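Local coordinates for protein RNA-dependent RNA Polymerase (Bombyx mori cytoplasmic polyhedrosis virus, PDB 6TZ0) that synthesises RNA on an RNA template, probably making both the plus-strand transcripts and the minus strands of the viral double-stranded genome, at residues A[291-294]-A[295-298]; A[300-303]-A[304-308]; A[309-312]-A[313-317]. One frame throughout, in Å; residues are numbered along the deposited sequence.

Contact 1: residues A[291-294]-A[295-298]; sequences FVSS and TFIS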
ATOM      1  N   PHE A 291      17.772  33.738  -7.539  1.00 37.16           N
ATOM      2  CA  PHE A 291      17.570  32.467  -8.218  1.00 37.16           C
ATOM      3  C   PHE A 291      16.121  32.003  -8.168  1.00 37.16           C
ATOM      4  O   PHE A 291      15.746  31.091  -8.910  1.00 37.16           O
ATOM      5  CB  PHE A 291      18.508  31.402  -7.638  1.00 37.16           C
ATOM      6  CG  PHE A 291      18.480  31.297  -6.135  1.00 37.16           C
ATOM      7  CD1 PHE A 291      17.554  30.494  -5.490  1.00 37.16           C
ATOM      8  CD2 PHE A 291      19.398  31.994  -5.367  1.00 37.16           C
ATOM      9  CE1 PHE A 291      17.536  30.404  -4.110  1.00 37.16           C
ATOM     10  CE2 PHE A 291      19.390  31.898  -3.995  1.00 37.16           C
ATOM     11  CZ  PHE A 291      18.457  31.105  -3.365  1.00 37.16           C
ATOM     12  N   VAL A 292      15.305  32.612  -7.312  1.00 37.87           N
ATOM     13  CA  VAL A 292      13.871  32.364  -7.320  1.00 37.87           C
ATOM     14  C   VAL A 292      13.180  33.279  -8.321  1.00 37.87           C
ATOM     15  O   VAL A 292      12.278  32.857  -9.051  1.00 37.87           O
ATOM     16  CB  VAL A 292      13.318  32.538  -5.895  1.00 37.87           C
ATOM     17  CG1 VAL A 292      11.819  32.445  -5.873  1.00 37.87           C
ATOM     18  CG2 VAL A 292      13.918  31.498  -4.985  1.00 37.87           C
ATOM     19  N   SER A 293      13.625  34.533  -8.408  1.00 39.96           N
ATOM     20  CA  SER A 293      13.048  35.495  -9.338  1.00 39.96           C
ATOM     21  C   SER A 293      13.393  35.212 -10.794  1.00 39.96           C
ATOM     22  O   SER A 293      12.812  35.846 -11.679  1.00 39.96           O
ATOM     23  CB  SER A 293      13.502  36.907  -8.970  1.00 39.96           C
ATOM     24  OG  SER A 293      12.978  37.294  -7.715  1.00 39.96           O
ATOM     25  N   SER A 294      14.321  34.297 -11.067  1.00 41.08           N
ATOM     26  CA  SER A 294      14.590  33.900 -12.441  1.00 41.08           C
ATOM     27  C   SER A 294      13.558  32.907 -12.957  1.00 41.08           C
ATOM     28  O   SER A 294      13.339  32.821 -14.170  1.00 41.08           O
ATOM     29  CB  SER A 294      15.992  33.310 -12.547  1.00 41.08           C
ATOM     30  OG  SER A 294      16.091  32.119 -11.791  1.00 41.08           O
ATOM     31  N   THR A 295      12.913  32.160 -12.059  1.00 40.37           N
ATOM     32  CA  THR A 295      11.869  31.224 -12.458  1.00 40.37           C
ATOM     33  C   THR A 295      10.574  31.930 -12.832  1.00 40.37           C
ATOM     34  O   THR A 295       9.727  31.341 -13.525  1.00 40.37           O
ATOM     35  CB  THR A 295      11.608  30.235 -11.328  1.00 40.37           C
ATOM     36  OG1 THR A 295      11.121  30.941 -10.181  1.00 40.37           O
ATOM     37  CG2 THR A 295      12.887  29.537 -10.944  1.00 40.37           C
ATOM     38  N   PHE A 296      10.419  33.185 -12.400  1.00 39.45           N
ATOM     39  CA  PHE A 296       9.183  33.920 -12.631  1.00 39.45           C
ATOM     40  C   PHE A 296       8.975  34.212 -14.109  1.00 39.45           C
ATOM     41  O   PHE A 296       7.833  34.262 -14.560  1.00 39.45           O
ATOM     42  CB  PHE A 296       9.173  35.229 -11.834  1.00 39.45           C
ATOM     43  CG  PHE A 296       9.084  35.051 -10.336  1.00 39.45           C
ATOM     44  CD1 PHE A 296       8.747  33.831  -9.770  1.00 39.45           C
ATOM     45  CD2 PHE A 296       9.322  36.124  -9.495  1.00 39.45           C
ATOM     46  CE1 PHE A 296       8.673  33.681  -8.401  1.00 39.45           C
ATOM     47  CE2 PHE A 296       9.241  35.980  -8.125  1.00 39.45           C
ATOM     48  CZ  PHE A 296       8.924  34.753  -7.581  1.00 39.45           C
ATOM     49  N   ILE A 297      10.057  34.352 -14.878  1.00 40.79           N
ATOM     50  CA  ILE A 297       9.951  34.632 -16.310  1.00 40.79           C
ATOM     51  C   ILE A 297       9.338  33.449 -17.050  1.00 40.79           C
ATOM     52  O   ILE A 297       8.404  33.606 -17.854  1.00 40.79           O
ATOM     53  CB  ILE A 297      11.335  34.995 -16.874  1.00 40.79           C
ATOM     54  CG1 ILE A 297      11.806  36.327 -16.294  1.00 40.79           C
ATOM     55  CG2 ILE A 297      11.323  35.032 -18.386  1.00 40.79           C
ATOM     56  CD1 ILE A 297      13.239  36.641 -16.590  1.00 40.79           C
ATOM     57  N   SER A 298       9.846  32.247 -16.773  1.00 40.86           N
ATOM     58  CA  SER A 298       9.316  31.041 -17.392  1.00 40.86           C
ATOM     59  C   SER A 298       7.885  30.776 -16.951  1.00 40.86           C
ATOM     60  O   SER A 298       7.051  30.366 -17.768  1.00 40.86           O
ATOM     61  CB  SER A 298      10.214  29.855 -17.055  1.00 40.86           C
ATOM     62  OG  SER A 298       9.700  28.660 -17.608  1.00 40.86           O
TER
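The carbonyl oxygen Val-292 O accepts two hydrogen bonds, both from Thr-295. The hydroxyl Thr-295 OG1 lies 2.5 Å from Val-292 O and in the plane of that carbonyl group. The amide Thr-295 N makes the second bond to Val-292 O, at 3.2 Å. It comes from above the carbonyl plane, and its N-H is bent to 142°. The hydroxyl can turn back because OG1 sits between the backbone N and the carbonyl carbon of its own residue, chi1 63°. The methyl group then faces the preceding turn, with Thr-295 CG2 3.8 Å from Phe-291 O. Ser-294 also folds back. Its OG donates to Phe-291 O at 3.1 Å, but from above the carbonyl plane, unlike Thr-295 OG1. Two successive hydroxyls therefore serve two successive carbonyls, each three residues earlier.

The ring of Phe-296 lies back against the same turn. Ser-293 CA sits over one face in a CH-pi contact, 4.1 Å from the centroid of the Phe-296 ring. Val-292 O is above that same face, toward the rim. At the far end of the ring, Phe-296 CZ meets the Val-292 methyl CG1 at 4.1 Å. Val-292 and Phe-296 also touch Gln-258 and Glu-259 of helix 257-264. The ring of Phe-291 does not meet 295-298; it stacks with that of His-694.

The regular helical bonding is interrupted here: Ser-293 O and Ile-297 N are 4.5 Å apart and not bonded. Side-chain hydroxyls add to the backbone bonding at this junction between two helices. They give Phe-291 O and Val-292 O, in the last turn of the weakly bonded helix 290-293, hydroxyl partners.

Contact 2: residues A[300-303]-A[304-308]; sequences RAKR and AELLY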
ATOM      1  N   ARG A 300       5.650  33.113 -16.044  1.00 40.57           N
ATOM      2  CA  ARG A 300       4.803  34.107 -16.706  1.00 40.57           C
ATOM      3  C   ARG A 300       4.542  33.741 -18.159  1.00 40.57           C
ATOM      4  O   ARG A 300       3.400  33.827 -18.632  1.00 40.57           O
ATOM      5  CB  ARG A 300       5.452  35.488 -16.639  1.00 40.57           C
ATOM      6  CG  ARG A 300       5.416  36.189 -15.310  1.00 40.57           C
ATOM      7  CD  ARG A 300       6.392  37.342 -15.366  1.00 40.57           C
ATOM      8  NE  ARG A 300       6.609  37.976 -14.073  1.00 40.57           N
ATOM      9  CZ  ARG A 300       7.559  38.874 -13.846  1.00 40.57           C
ATOM     10  NH1 ARG A 300       8.378  39.227 -14.824  1.00 40.57           N
ATOM     11  NH2 ARG A 300       7.698  39.407 -12.643  1.00 40.57           N
ATOM     12  N   ALA A 301       5.591  33.335 -18.886  1.00 41.93           N
ATOM     13  CA  ALA A 301       5.431  32.992 -20.297  1.00 41.93           C
ATOM     14  C   ALA A 301       4.572  31.747 -20.476  1.00 41.93           C
ATOM     15  O   ALA A 301       3.670  31.723 -21.326  1.00 41.93           O
ATOM     16  CB  ALA A 301       6.797  32.793 -20.944  1.00 41.93           C
ATOM     17  N   LYS A 302       4.806  30.724 -19.653  1.00 42.40           N
ATOM     18  CA  LYS A 302       4.020  29.502 -19.729  1.00 42.40           C
ATOM     19  C   LYS A 302       2.581  29.739 -19.295  1.00 42.40           C
ATOM     20  O   LYS A 302       1.658  29.122 -19.838  1.00 42.40           O
ATOM     21  CB  LYS A 302       4.683  28.442 -18.859  1.00 42.40           C
ATOM     22  CG  LYS A 302       4.213  27.037 -19.073  1.00 42.40           C
ATOM     23  CD  LYS A 302       4.942  26.095 -18.129  1.00 42.40           C
ATOM     24  CE  LYS A 302       6.170  25.479 -18.774  1.00 42.40           C
ATOM     25  NZ  LYS A 302       7.339  26.402 -18.793  1.00 42.40           N
ATOM     26  N   ARG A 303       2.373  30.660 -18.353  1.00 41.00           N
ATOM     27  CA  ARG A 303       1.035  31.000 -17.899  1.00 41.00           C
ATOM     28  C   ARG A 303       0.267  31.748 -18.973  1.00 41.00           C
ATOM     29  O   ARG A 303      -0.935  31.527 -19.154  1.00 41.00           O
ATOM     30  CB  ARG A 303       1.143  31.842 -16.633  1.00 41.00           C
ATOM     31  CG  ARG A 303      -0.157  32.119 -15.947  1.00 41.00           C
ATOM     32  CD  ARG A 303       0.020  33.002 -14.726  1.00 41.00           C
ATOM     33  NE  ARG A 303       0.895  32.400 -13.730  1.00 41.00           N
ATOM     34  CZ  ARG A 303       2.051  32.928 -13.350  1.00 41.00           C
ATOM     35  NH1 ARG A 303       2.453  34.073 -13.875  1.00 41.00           N
ATOM     36  NH2 ARG A 303       2.799  32.322 -12.444  1.00 41.00           N
ATOM     37  N   ALA A 304       0.947  32.639 -19.696  1.00 43.06           N
ATOM     38  CA  ALA A 304       0.279  33.383 -20.754  1.00 43.06           C
ATOM     39  C   ALA A 304      -0.037  32.499 -21.950  1.00 43.06           C
ATOM     40  O   ALA A 304      -1.064  32.702 -22.605  1.00 43.06           O
ATOM     41  CB  ALA A 304       1.131  34.571 -21.187  1.00 43.06           C
ATOM     42  N   GLU A 305       0.812  31.517 -22.255  1.00 46.32           N
ATOM     43  CA  GLU A 305       0.525  30.684 -23.418  1.00 46.32           C
ATOM     44  C   GLU A 305      -0.367  29.484 -23.115  1.00 46.32           C
ATOM     45  O   GLU A 305      -0.974  28.941 -24.041  1.00 46.32           O
ATOM     46  CB  GLU A 305       1.822  30.200 -24.074  1.00 46.32           C
ATOM     47  CG  GLU A 305       2.651  29.278 -23.220  1.00 46.32           C
ATOM     48  CD  GLU A 305       3.952  28.870 -23.882  1.00 46.32           C
ATOM     49  OE1 GLU A 305       4.188  29.285 -25.037  1.00 46.32           O
ATOM     50  OE2 GLU A 305       4.746  28.148 -23.240  1.00 46.32           O
ATOM     51  N   LEU A 306      -0.486  29.065 -21.857  1.00 43.13           N
ATOM     52  CA  LEU A 306      -1.267  27.875 -21.533  1.00 43.13           C
ATOM     53  C   LEU A 306      -2.673  28.162 -21.025  1.00 43.13           C
ATOM     54  O   LEU A 306      -3.599  27.421 -21.360  1.00 43.13           O
ATOM     55  CB  LEU A 306      -0.536  27.018 -20.496  1.00 43.13           C
ATOM     56  CG  LEU A 306       0.254  25.796 -20.962  1.00 43.13           C
ATOM     57  CD1 LEU A 306      -0.714  24.771 -21.477  1.00 43.13           C
ATOM     58  CD2 LEU A 306       1.254  26.116 -22.039  1.00 43.13           C
ATOM     59  N   LEU A 307      -2.873  29.186 -20.211  1.00 41.43           N
ATOM     60  CA  LEU A 307      -4.133  29.269 -19.489  1.00 41.43           C
ATOM     61  C   LEU A 307      -5.220  29.987 -20.280  1.00 41.43           C
ATOM     62  O   LEU A 307      -4.960  30.749 -21.213  1.00 41.43           O
ATOM     63  CB  LEU A 307      -3.953  29.956 -18.138  1.00 41.43           C
ATOM     64  CG  LEU A 307      -3.213  29.151 -17.078  1.00 41.43           C
ATOM     65  CD1 LEU A 307      -3.101  29.971 -15.838  1.00 41.43           C
ATOM     66  CD2 LEU A 307      -3.953  27.880 -16.778  1.00 41.43           C
ATOM     67  N   TYR A 308      -6.455  29.704 -19.888  1.00 40.95           N
ATOM     68  CA  TYR A 308      -7.616  30.427 -20.373  1.00 40.95           C
ATOM     69  C   TYR A 308      -7.540  31.879 -19.911  1.00 40.95           C
ATOM     70  O   TYR A 308      -7.344  32.130 -18.716  1.00 40.95           O
ATOM     71  CB  TYR A 308      -8.864  29.728 -19.839  1.00 40.95           C
ATOM     72  CG  TYR A 308     -10.198  30.327 -20.186  1.00 40.95           C
ATOM     73  CD1 TYR A 308     -10.641  30.382 -21.499  1.00 40.95           C
ATOM     74  CD2 TYR A 308     -11.062  30.742 -19.186  1.00 40.95           C
ATOM     75  CE1 TYR A 308     -11.877  30.903 -21.810  1.00 40.95           C
ATOM     76  CE2 TYR A 308     -12.303  31.252 -19.483  1.00 40.95           C
ATOM     77  CZ  TYR A 308     -12.706  31.334 -20.793  1.00 40.95           C
ATOM     78  OH  TYR A 308     -13.947  31.852 -21.080  1.00 40.95           O
TER
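This is a local contact along the last turns of helix 295-306, at the point where the chain leaves the helix. It lies in the N-terminal part of the polymerase, away from the metal and nucleotide sites. Four backbone bonds link residues four apart. Ala-304 N donates to Arg-300 O, Glu-305 N to Ala-301 O, and Leu-306 N to Lys-302 O. The last bond runs from Leu-307 N to Arg-303 O, at 3.2 Å. Its N-H is nearly straight at 160°. Leu-307 is also the first residue to leave helical backbone angles, so this bond closes the helix.

The side chains of these last two partners meet as well. The methyl Leu-307 CD1 touches Arg-303 CG at 3.6 Å, and the two chains lie at a slant to each other. With CG anti to the backbone N, chi1 -172°, the Arg-303 chain stands out from the helix, where Leu-307 CD1 reaches it. Beyond CG it bends toward earlier residues. Arg-303 also rests on Trp-256, and Leu-307 on Ile-249. On another face, Glu-305 CG sits 3.3 Å from Ala-301 O. Beyond CG the Glu-305 chain is extended, and OE2 comes alongside Lys-302, 4.3 Å from Lys-302 CG. Leu-306 CD2 is also 4.3 Å from Lys-302 CG, and Lys-302 touches Ile-252 as well. At the start of 300-303, Arg-300 NE forms a salt bridge with Glu-259.

The charged ends of Lys-302 and Glu-305 do not meet: NZ and OE2 are 5.4 Å apart. Their opposite charges may attract weakly at that distance. Within 300-308 the helix end rests on backbone bonds and on the contact of the aliphatic part of Arg-303 with Leu-307.

Contact 3: residues A[309-312]-A[313-317]; sequences PEFN and EYINR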
ATOM      1  N   PRO A 309      -7.678  32.856 -20.819  1.00 42.13           N
ATOM      2  CA  PRO A 309      -7.297  34.238 -20.483  1.00 42.13           C
ATOM      3  C   PRO A 309      -8.190  34.932 -19.469  1.00 42.13           C
ATOM      4  O   PRO A 309      -7.758  35.936 -18.898  1.00 42.13           O
ATOM      5  CB  PRO A 309      -7.340  34.950 -21.841  1.00 42.13           C
ATOM      6  CG  PRO A 309      -8.235  34.131 -22.669  1.00 42.13           C
ATOM      7  CD  PRO A 309      -8.024  32.719 -22.241  1.00 42.13           C
ATOM      8  N   GLU A 310      -9.398  34.437 -19.205  1.00 41.84           N
ATOM      9  CA  GLU A 310     -10.167  34.977 -18.086  1.00 41.84           C
ATOM     10  C   GLU A 310      -9.548  34.564 -16.756  1.00 41.84           C
ATOM     11  O   GLU A 310      -9.413  35.381 -15.837  1.00 41.84           O
ATOM     12  CB  GLU A 310     -11.616  34.505 -18.169  1.00 41.84           C
ATOM     13  CG  GLU A 310     -12.531  35.089 -17.110  1.00 41.84           C
ATOM     14  CD  GLU A 310     -13.942  34.547 -17.205  1.00 41.84           C
ATOM     15  OE1 GLU A 310     -14.184  33.661 -18.047  1.00 41.84           O
ATOM     16  OE2 GLU A 310     -14.811  35.007 -16.440  1.00 41.84           O
ATOM     17  N   PHE A 311      -9.133  33.304 -16.654  1.00 39.81           N
ATOM     18  CA  PHE A 311      -8.460  32.827 -15.455  1.00 39.81           C
ATOM     19  C   PHE A 311      -7.062  33.422 -15.333  1.00 39.81           C
ATOM     20  O   PHE A 311      -6.609  33.738 -14.226  1.00 39.81           O
ATOM     21  CB  PHE A 311      -8.434  31.299 -15.483  1.00 39.81           C
ATOM     22  CG  PHE A 311      -7.797  30.678 -14.288  1.00 39.81           C
ATOM     23  CD1 PHE A 311      -8.372  30.813 -13.039  1.00 39.81           C
ATOM     24  CD2 PHE A 311      -6.663  29.897 -14.423  1.00 39.81           C
ATOM     25  CE1 PHE A 311      -7.796  30.233 -11.938  1.00 39.81           C
ATOM     26  CE2 PHE A 311      -6.092  29.306 -13.325  1.00 39.81           C
ATOM     27  CZ  PHE A 311      -6.657  29.478 -12.080  1.00 39.81           C
ATOM     28  N   ASN A 312      -6.379  33.615 -16.465  1.00 40.37           N
ATOM     29  CA  ASN A 312      -5.088  34.296 -16.461  1.00 40.37           C
ATOM     30  C   ASN A 312      -5.235  35.752 -16.027  1.00 40.37           C
ATOM     31  O   ASN A 312      -4.379  36.291 -15.310  1.00 40.37           O
ATOM     32  CB  ASN A 312      -4.462  34.216 -17.853  1.00 40.37           C
ATOM     33  CG  ASN A 312      -3.000  34.592 -17.860  1.00 40.37           C
ATOM     34  OD1 ASN A 312      -2.390  34.795 -16.815  1.00 40.37           O
ATOM     35  ND2 ASN A 312      -2.435  34.714 -19.049  1.00 40.37           N
ATOM     36  N   GLU A 313      -6.325  36.400 -16.435  1.00 42.22           N
ATOM     37  CA  GLU A 313      -6.548  37.782 -16.042  1.00 42.22           C
ATOM     38  C   GLU A 313      -6.905  37.873 -14.564  1.00 42.22           C
ATOM     39  O   GLU A 313      -6.528  38.837 -13.886  1.00 42.22           O
ATOM     40  CB  GLU A 313      -7.638  38.390 -16.922  1.00 42.22           C
ATOM     41  CG  GLU A 313      -7.843  39.885 -16.760  1.00 42.22           C
ATOM     42  CD  GLU A 313      -8.819  40.453 -17.780  1.00 42.22           C
ATOM     43  OE1 GLU A 313      -9.362  39.670 -18.589  1.00 42.22           O
ATOM     44  OE2 GLU A 313      -9.035  41.683 -17.783  1.00 42.22           O
ATOM     45  N   TYR A 314      -7.591  36.851 -14.038  1.00 39.86           N
ATOM     46  CA  TYR A 314      -7.829  36.777 -12.598  1.00 39.86           C
ATOM     47  C   TYR A 314      -6.528  36.597 -11.821  1.00 39.86           C
ATOM     48  O   TYR A 314      -6.355  37.180 -10.745  1.00 39.86           O
ATOM     49  CB  TYR A 314      -8.793  35.638 -12.279  1.00 39.86           C
ATOM     50  CG  TYR A 314      -9.127  35.519 -10.809  1.00 39.86           C
ATOM     51  CD1 TYR A 314      -9.998  36.409 -10.203  1.00 39.86           C
ATOM     52  CD2 TYR A 314      -8.569  34.517 -10.032  1.00 39.86           C
ATOM     53  CE1 TYR A 314     -10.305  36.306  -8.868  1.00 39.86           C
ATOM     54  CE2 TYR A 314      -8.864  34.408  -8.695  1.00 39.86           C
ATOM     55  CZ  TYR A 314      -9.734  35.305  -8.120  1.00 39.86           C
ATOM     56  OH  TYR A 314     -10.037  35.200  -6.785  1.00 39.86           O
ATOM     57  N   ILE A 315      -5.601  35.795 -12.352  1.00 38.12           N
ATOM     58  CA  ILE A 315      -4.313  35.606 -11.686  1.00 38.12           C
ATOM     59  C   ILE A 315      -3.489  36.891 -11.712  1.00 38.12           C
ATOM     60  O   ILE A 315      -2.852  37.243 -10.714  1.00 38.12           O
ATOM     61  CB  ILE A 315      -3.564  34.412 -12.309  1.00 38.12           C
ATOM     62  CG1 ILE A 315      -4.278  33.108 -11.958  1.00 38.12           C
ATOM     63  CG2 ILE A 315      -2.116  34.337 -11.855  1.00 38.12           C
ATOM     64  CD1 ILE A 315      -3.747  31.933 -12.693  1.00 38.12           C
ATOM     65  N   ASN A 316      -3.513  37.633 -12.822  1.00 38.59           N
ATOM     66  CA  ASN A 316      -2.777  38.899 -12.858  1.00 38.59           C
ATOM     67  C   ASN A 316      -3.412  39.939 -11.937  1.00 38.59           C
ATOM     68  O   ASN A 316      -2.708  40.753 -11.325  1.00 38.59           O
ATOM     69  CB  ASN A 316      -2.690  39.426 -14.286  1.00 38.59           C
ATOM     70  CG  ASN A 316      -1.857  38.544 -15.170  1.00 38.59           C
ATOM     71  OD1 ASN A 316      -0.871  37.967 -14.728  1.00 38.59           O
ATOM     72  ND2 ASN A 316      -2.229  38.454 -16.437  1.00 38.59           N
ATOM     73  N   ARG A 317      -4.742  39.896 -11.809  1.00 41.17           N
ATOM     74  CA  ARG A 317      -5.454  40.694 -10.816  1.00 41.17           C
ATOM     75  C   ARG A 317      -5.009  40.360  -9.397  1.00 41.17           C
ATOM     76  O   ARG A 317      -4.834  41.256  -8.565  1.00 41.17           O
ATOM     77  CB  ARG A 317      -6.951  40.453 -10.975  1.00 41.17           C
ATOM     78  CG  ARG A 317      -7.832  41.252 -10.067  1.00 41.17           C
ATOM     79  CD  ARG A 317      -9.287  40.948 -10.352  1.00 41.17           C
ATOM     80  NE  ARG A 317     -10.165  41.697  -9.468  1.00 41.17           N
ATOM     81  CZ  ARG A 317     -10.586  42.930  -9.722  1.00 41.17           C
ATOM     82  NH1 ARG A 317     -11.372  43.552  -8.861  1.00 41.17           N
ATOM     83  NH2 ARG A 317     -10.211  43.545 -10.831  1.00 41.17           N
TER
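The backbone is regular helix, with Glu-313 N, Tyr-314 N, Ile-315 N and Asn-316 N bonded in turn to Pro-309 O, Glu-310 O, Phe-311 O and Asn-312 O. The bond from Asn-316 N to Asn-312 O is 3.0 Å long with an N-H angle of 157°. Among the side chains, Phe-311 and Ile-315 make the main apolar contact. The methyl Ile-315 CD1 lies over one face of the Phe-311 ring, 4.0 Å from its centroid. It is set toward the rim, where Phe-311 CE2 is 3.6 Å from Ile-315 CD1. Ile-315 CG1 is anti to the carbonyl carbon, chi1 -69°, which brings its methyl end back over the ring. The Phe-311 ring also stacks with that of His-233 and touches Met-338.

Asn-312 and Asn-316 lie one turn apart. Their amide planes are turned 52° against each other, and Asn-312 OD1 is 3.7 Å from Asn-316 ND2. The end of the Tyr-314 side chain leads away from 309-312. Its OH is hydrogen-bonded to Glu-226, and the ring packs on Tyr-331 and Ala-334 of helix 325-339.

Tyr-308 is at the N-cap position. Proline at the first helical position and an acidic residue in the first turn, here Pro-309 and Glu-310, are both common at helix starts. The remainder is an amphipathic helix, with Phe-311, Tyr-314 and Ile-315 buried and Glu-313 and Asn-316 exposed.

Overall arrangement
The three contacts follow in series along the N-terminal part of the chain, and none nests in or crosses another. Contact 1 closes the turn that joins helix 290-293 to helix 295-306. Contact 2 lies further along helix 295-306 and ends where it stops; the two centres are 15 Å apart. After a short link, contact 3 forms the first turns of helix 309-320. Contacts 2 and 3 touch directly: Leu-307 CD1 meets Ile-315 CD1 at 3.8 Å, and Arg-303 CD meets Ile-315 CG2 at 3.8 Å. The two helices thus pack around their connection. Contacts 1 and 3 do not touch; their nearest atoms are about 9 Å apart.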